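Local structure of superoxide dismutase (4BR6) at residues E79-G90 with W182-R193. The protein probably protects cells by converting superoxide radicals to hydrogen peroxide and oxygen at a manganese centre. Sequence-based numbering, arbitrary orientation.
Sequences ENLAPASREGGG and WNVINWKTVAQR
Arg193 reaches back from helix 187-195 to the end of helix 61-79 and turns the edge of its guanidinium to two neighbouring side chains. NH2 forms a salt bridge with Glu79 OE1 (2.9 Å), meeting that oxygen on its anti side. NH1 donates to Asn80 OD1 at 3.1 Å, on a lone pair in the carbonyl plane, although the amide and guanidinium planes stand 85° apart. Its arginine chain, extended from CG to NE, carries the group this far; Thr189 CG2 lies against one face, and NH1 and NH2 also donate to Leu156 O and Leu76 O. An alanine here would remove the whole guanidinium and would probably leave the Glu79 carboxylate without its charge partner here and Asn80 OD1 without the NH1 bond.

Backbone bonds join the loop to residues 184-186. Asn80 O receives Asn186 N, Ala82 N donates to Val184 O (2.9 Å), and this pair forms a single bridge between Leu81 and Ile185. Farther along, Gly89 N donates to Ile185 O.

Helix 187-195 starts at Asn186, whose OD1 caps Lys188 N (2.9 Å) and Thr189 N. With CG anti to N (chi1 -167°), the amide also turns ND2 to a water shared with Glu79 O and Leu81 O. Thr189 OG1 donates to Glu79 O at 2.8 Å.

Apolar contact is slight: Leu81 CD2 touches Val184 CG2 (4.0 Å) and Ile185 CD1 (4.1 Å).

Polar bonds therefore dominate this joint, tying the end of helix 61-79 and the loop after it to helix 187-195, with the Leu81 side chain about 10 Å from the manganese ion.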
loop_
_atom_site.group_PDB
_atom_site.type_symbol
_atom_site.label_atom_id
_atom_site.label_comp_id
_atom_site.label_asym_id
_atom_site.label_seq_id
_atom_site.Cartn_x
_atom_site.Cartn_y
_atom_site.Cartn_z
ATOM N N GLU B 79 2.261 12.474 25.111
ATOM C CA GLU B 79 3.479 12.676 25.877
ATOM C C GLU B 79 4.333 13.809 25.339
ATOM O O GLU B 79 5.025 14.463 26.124
ATOM C CB GLU B 79 4.321 11.408 25.876
ATOM C CG GLU B 79 3.740 10.260 26.639
ATOM C CD GLU B 79 4.678 9.068 26.620
ATOM O OE1 GLU B 79 5.711 9.147 25.915
ATOM O OE2 GLU B 79 4.394 8.060 27.295
ATOM N N ASN B 80 4.316 14.036 24.020
ATOM C CA ASN B 80 5.102 15.151 23.458
ATOM C C ASN B 80 4.265 16.403 23.193
ATOM O O ASN B 80 4.588 17.219 22.342
ATOM C CB ASN B 80 6.042 14.755 22.274
ATOM C CG ASN B 80 5.315 14.419 20.958
ATOM O OD1 ASN B 80 5.502 13.332 20.403
ATOM N ND2 ASN B 80 4.550 15.370 20.421
ATOM N N LEU B 81 3.194 16.538 23.970
ATOM C CA LEU B 81 2.368 17.737 23.978
ATOM C C LEU B 81 2.314 18.259 25.417
ATOM O O LEU B 81 2.231 17.478 26.367
ATOM C CB LEU B 81 0.939 17.458 23.491
ATOM C CG LEU B 81 0.693 17.174 22.004
ATOM C CD1 LEU B 81 -0.757 16.851 21.775
ATOM C CD2 LEU B 81 1.112 18.341 21.114
ATOM N N ALA B 82 2.356 19.575 25.575
ATOM C CA ALA B 82 2.237 20.178 26.885
ATOM C C ALA B 82 1.741 21.609 26.732
ATOM O O ALA B 82 1.954 22.230 25.693
ATOM C CB ALA B 82 3.565 20.134 27.613
ATOM N N PRO B 83 1.040 22.127 27.756
ATOM C CA PRO B 83 0.558 23.513 27.710
ATOM C C PRO B 83 1.681 24.506 27.458
ATOM O O PRO B 83 2.788 24.304 27.943
ATOM C CB PRO B 83 -0.032 23.732 29.103
ATOM C CG PRO B 83 0.464 22.573 29.940
ATOM C CD PRO B 83 0.668 21.455 29.011
ATOM N N ALA B 84 1.394 25.564 26.710
ATOM C CA ALA B 84 2.415 26.542 26.336
ATOM C C ALA B 84 2.986 27.285 27.542
ATOM O O ALA B 84 4.104 27.789 27.486
ATOM C CB ALA B 84 1.848 27.534 25.340
ATOM N N SER B 85 2.223 27.337 28.633
ATOM C CA SER B 85 2.643 28.059 29.833
ATOM C C SER B 85 3.653 27.262 30.633
ATOM O O SER B 85 4.186 27.759 31.614
ATOM C CB SER B 85 1.443 28.376 30.730
ATOM O OG SER B 85 1.010 27.238 31.456
ATOM N N ARG B 86 3.901 26.024 30.214
ATOM C CA ARG B 86 4.821 25.141 30.924
ATOM C C ARG B 86 5.883 24.565 30.000
ATOM O O ARG B 86 6.778 25.283 29.559
ATOM C CB ARG B 86 4.054 24.015 31.610
ATOM C CG ARG B 86 3.126 24.475 32.700
ATOM C CD ARG B 86 2.583 23.287 33.450
ATOM N NE ARG B 86 1.157 23.105 33.226
ATOM C CZ ARG B 86 0.521 21.937 33.278
ATOM N NH1 ARG B 86 1.169 20.812 33.541
ATOM N NH2 ARG B 86 -0.778 21.895 33.068
ATOM N N GLU B 87 5.782 23.274 29.707
ATOM C CA GLU B 87 6.871 22.540 29.050
ATOM C C GLU B 87 6.653 22.438 27.544
ATOM O O GLU B 87 7.417 21.786 26.833
ATOM C CB GLU B 87 6.994 21.135 29.646
ATOM C CG GLU B 87 6.460 20.999 31.069
ATOM C CD GLU B 87 5.103 20.342 31.104
ATOM O OE1 GLU B 87 5.039 19.092 31.071
ATOM O OE2 GLU B 87 4.101 21.080 31.154
ATOM N N GLY B 88 5.605 23.095 27.066
ATOM C CA GLY B 88 5.245 23.041 25.668
ATOM C C GLY B 88 5.776 24.264 24.972
ATOM O O GLY B 88 5.891 25.325 25.581
ATOM N N GLY B 89 6.116 24.111 23.698
ATOM C CA GLY B 89 6.602 25.219 22.904
ATOM C C GLY B 89 8.090 25.434 23.096
ATOM O O GLY B 89 8.787 24.582 23.653
ATOM N N GLY B 90 8.567 26.590 22.640
ATOM C CA GLY B 90 9.972 26.928 22.709
ATOM C C GLY B 90 10.756 26.107 21.708
ATOM O O GLY B 90 10.226 25.711 20.671
ATOM N N TRP B 182 3.429 23.667 17.069
ATOM C CA TRP B 182 4.775 23.802 17.611
ATOM C C TRP B 182 4.772 24.528 18.945
ATOM O O TRP B 182 5.691 24.369 19.737
ATOM C CB TRP B 182 5.692 24.512 16.613
ATOM C CG TRP B 182 5.843 23.702 15.360
ATOM C CD1 TRP B 182 5.067 23.778 14.256
ATOM C CD2 TRP B 182 6.799 22.663 15.111
ATOM N NE1 TRP B 182 5.476 22.862 13.322
ATOM C CE2 TRP B 182 6.538 22.161 13.824
ATOM C CE3 TRP B 182 7.841 22.106 15.852
ATOM C CZ2 TRP B 182 7.293 21.143 13.251
ATOM C CZ3 TRP B 182 8.588 21.089 15.282
ATOM C CH2 TRP B 182 8.310 20.620 13.993
ATOM N N ASN B 183 3.725 25.316 19.190
ATOM C CA ASN B 183 3.588 26.045 20.444
ATOM C C ASN B 183 3.308 25.174 21.652
ATOM O O ASN B 183 3.436 25.640 22.788
ATOM C CB ASN B 183 2.483 27.090 20.341
ATOM C CG ASN B 183 2.877 28.249 19.477
ATOM O OD1 ASN B 183 3.653 29.109 19.897
ATOM N ND2 ASN B 183 2.362 28.278 18.259
ATOM N N VAL B 184 2.926 23.925 21.405
ATOM C CA VAL B 184 2.586 23.000 22.481
ATOM C C VAL B 184 3.350 21.669 22.412
ATOM O O VAL B 184 2.923 20.695 23.015
ATOM C CB VAL B 184 1.047 22.727 22.537
ATOM C CG1 VAL B 184 0.292 23.973 23.022
ATOM C CG2 VAL B 184 0.517 22.279 21.186
ATOM N N ILE B 185 4.484 21.632 21.710
ATOM C CA ILE B 185 5.338 20.432 21.676
ATOM C C ILE B 185 6.234 20.341 22.907
ATOM O O ILE B 185 6.988 21.258 23.181
ATOM C CB ILE B 185 6.268 20.411 20.429
ATOM C CG1 ILE B 185 5.439 20.396 19.147
ATOM C CG2 ILE B 185 7.213 19.201 20.464
ATOM C CD1 ILE B 185 4.503 19.212 19.029
ATOM N N ASN B 186 6.177 19.220 23.629
ATOM C CA ASN B 186 7.006 19.043 24.820
ATOM C C ASN B 186 8.431 18.588 24.477
ATOM O O ASN B 186 8.693 17.397 24.349
ATOM C CB ASN B 186 6.372 18.055 25.802
ATOM C CG ASN B 186 7.041 18.082 27.158
ATOM O OD1 ASN B 186 8.201 18.461 27.266
ATOM N ND2 ASN B 186 6.304 17.713 28.205
ATOM N N TRP B 187 9.360 19.536 24.365
ATOM C CA TRP B 187 10.721 19.207 23.945
ATOM C C TRP B 187 11.528 18.589 25.062
ATOM O O TRP B 187 12.629 18.112 24.842
ATOM C CB TRP B 187 11.451 20.423 23.379
ATOM C CG TRP B 187 10.898 20.807 22.058
ATOM C CD1 TRP B 187 10.138 21.890 21.777
ATOM C CD2 TRP B 187 11.023 20.073 20.838
ATOM N NE1 TRP B 187 9.787 21.892 20.452
ATOM C CE2 TRP B 187 10.316 20.784 19.856
ATOM C CE3 TRP B 187 11.660 18.883 20.484
ATOM C CZ2 TRP B 187 10.241 20.353 18.545
ATOM C CZ3 TRP B 187 11.582 18.463 19.186
ATOM C CH2 TRP B 187 10.880 19.194 18.231
ATOM N N LYS B 188 10.972 18.579 26.265
ATOM C CA LYS B 188 11.604 17.869 27.367
ATOM C C LYS B 188 11.354 16.368 27.210
ATOM O O LYS B 188 12.240 15.553 27.432
ATOM C CB LYS B 188 11.093 18.402 28.707
ATOM C CG LYS B 188 11.489 17.583 29.919
ATOM C CD LYS B 188 11.561 18.430 31.191
ATOM C CE LYS B 188 10.377 19.365 31.353
ATOM N NZ LYS B 188 9.069 18.660 31.330
ATOM N N THR B 189 10.153 15.998 26.792
ATOM C CA THR B 189 9.869 14.585 26.521
ATOM C C THR B 189 10.757 14.083 25.386
ATOM O O THR B 189 11.315 13.001 25.463
ATOM C CB THR B 189 8.400 14.360 26.124
ATOM O OG1 THR B 189 7.551 14.755 27.199
ATOM C CG2 THR B 189 8.137 12.906 25.799
ATOM N N VAL B 190 10.864 14.873 24.324
ATOM C CA VAL B 190 11.648 14.481 23.151
ATOM C C VAL B 190 13.100 14.222 23.518
ATOM O O VAL B 190 13.698 13.269 23.049
ATOM C CB VAL B 190 11.605 15.575 22.062
ATOM C CG1 VAL B 190 12.438 15.168 20.838
ATOM C CG2 VAL B 190 10.165 15.874 21.687
ATOM N N ALA B 191 13.664 15.079 24.360
ATOM C CA ALA B 191 15.063 14.958 24.744
ATOM C C ALA B 191 15.293 13.749 25.637
ATOM O O ALA B 191 16.384 13.173 25.645
ATOM C CB ALA B 191 15.517 16.227 25.445
ATOM N N GLN B 192 14.276 13.371 26.403
ATOM C CA GLN B 192 14.331 12.143 27.186
ATOM C C GLN B 192 14.422 10.949 26.256
ATOM O O GLN B 192 15.285 10.096 26.421
ATOM C CB GLN B 192 13.104 12.018 28.090
ATOM C CG GLN B 192 13.271 12.668 29.454
ATOM C CD GLN B 192 12.005 13.309 29.975
ATOM O OE1 GLN B 192 10.904 12.771 29.832
ATOM N NE2 GLN B 192 12.156 14.480 30.585
ATOM N N ARG B 193 13.537 10.900 25.267
ATOM C CA ARG B 193 13.550 9.828 24.278
ATOM C C ARG B 193 14.883 9.802 23.544
ATOM O O ARG B 193 15.450 8.735 23.299
ATOM C CB ARG B 193 12.423 10.034 23.270
ATOM C CG ARG B 193 11.057 9.987 23.891
ATOM C CD ARG B 193 10.008 10.449 22.911
ATOM N NE ARG B 193 8.658 10.252 23.421
ATOM C CZ ARG B 193 7.563 10.737 22.845
ATOM N NH1 ARG B 193 7.648 11.455 21.735
ATOM N NH2 ARG B 193 6.376 10.502 23.383
HETATM O O HOH W 1 4.312 15.885 28.277
HETATM O O HOH W 2 9.579 22.524 24.735
HETATM O O HOH W 3 8.217 23.952 19.069
#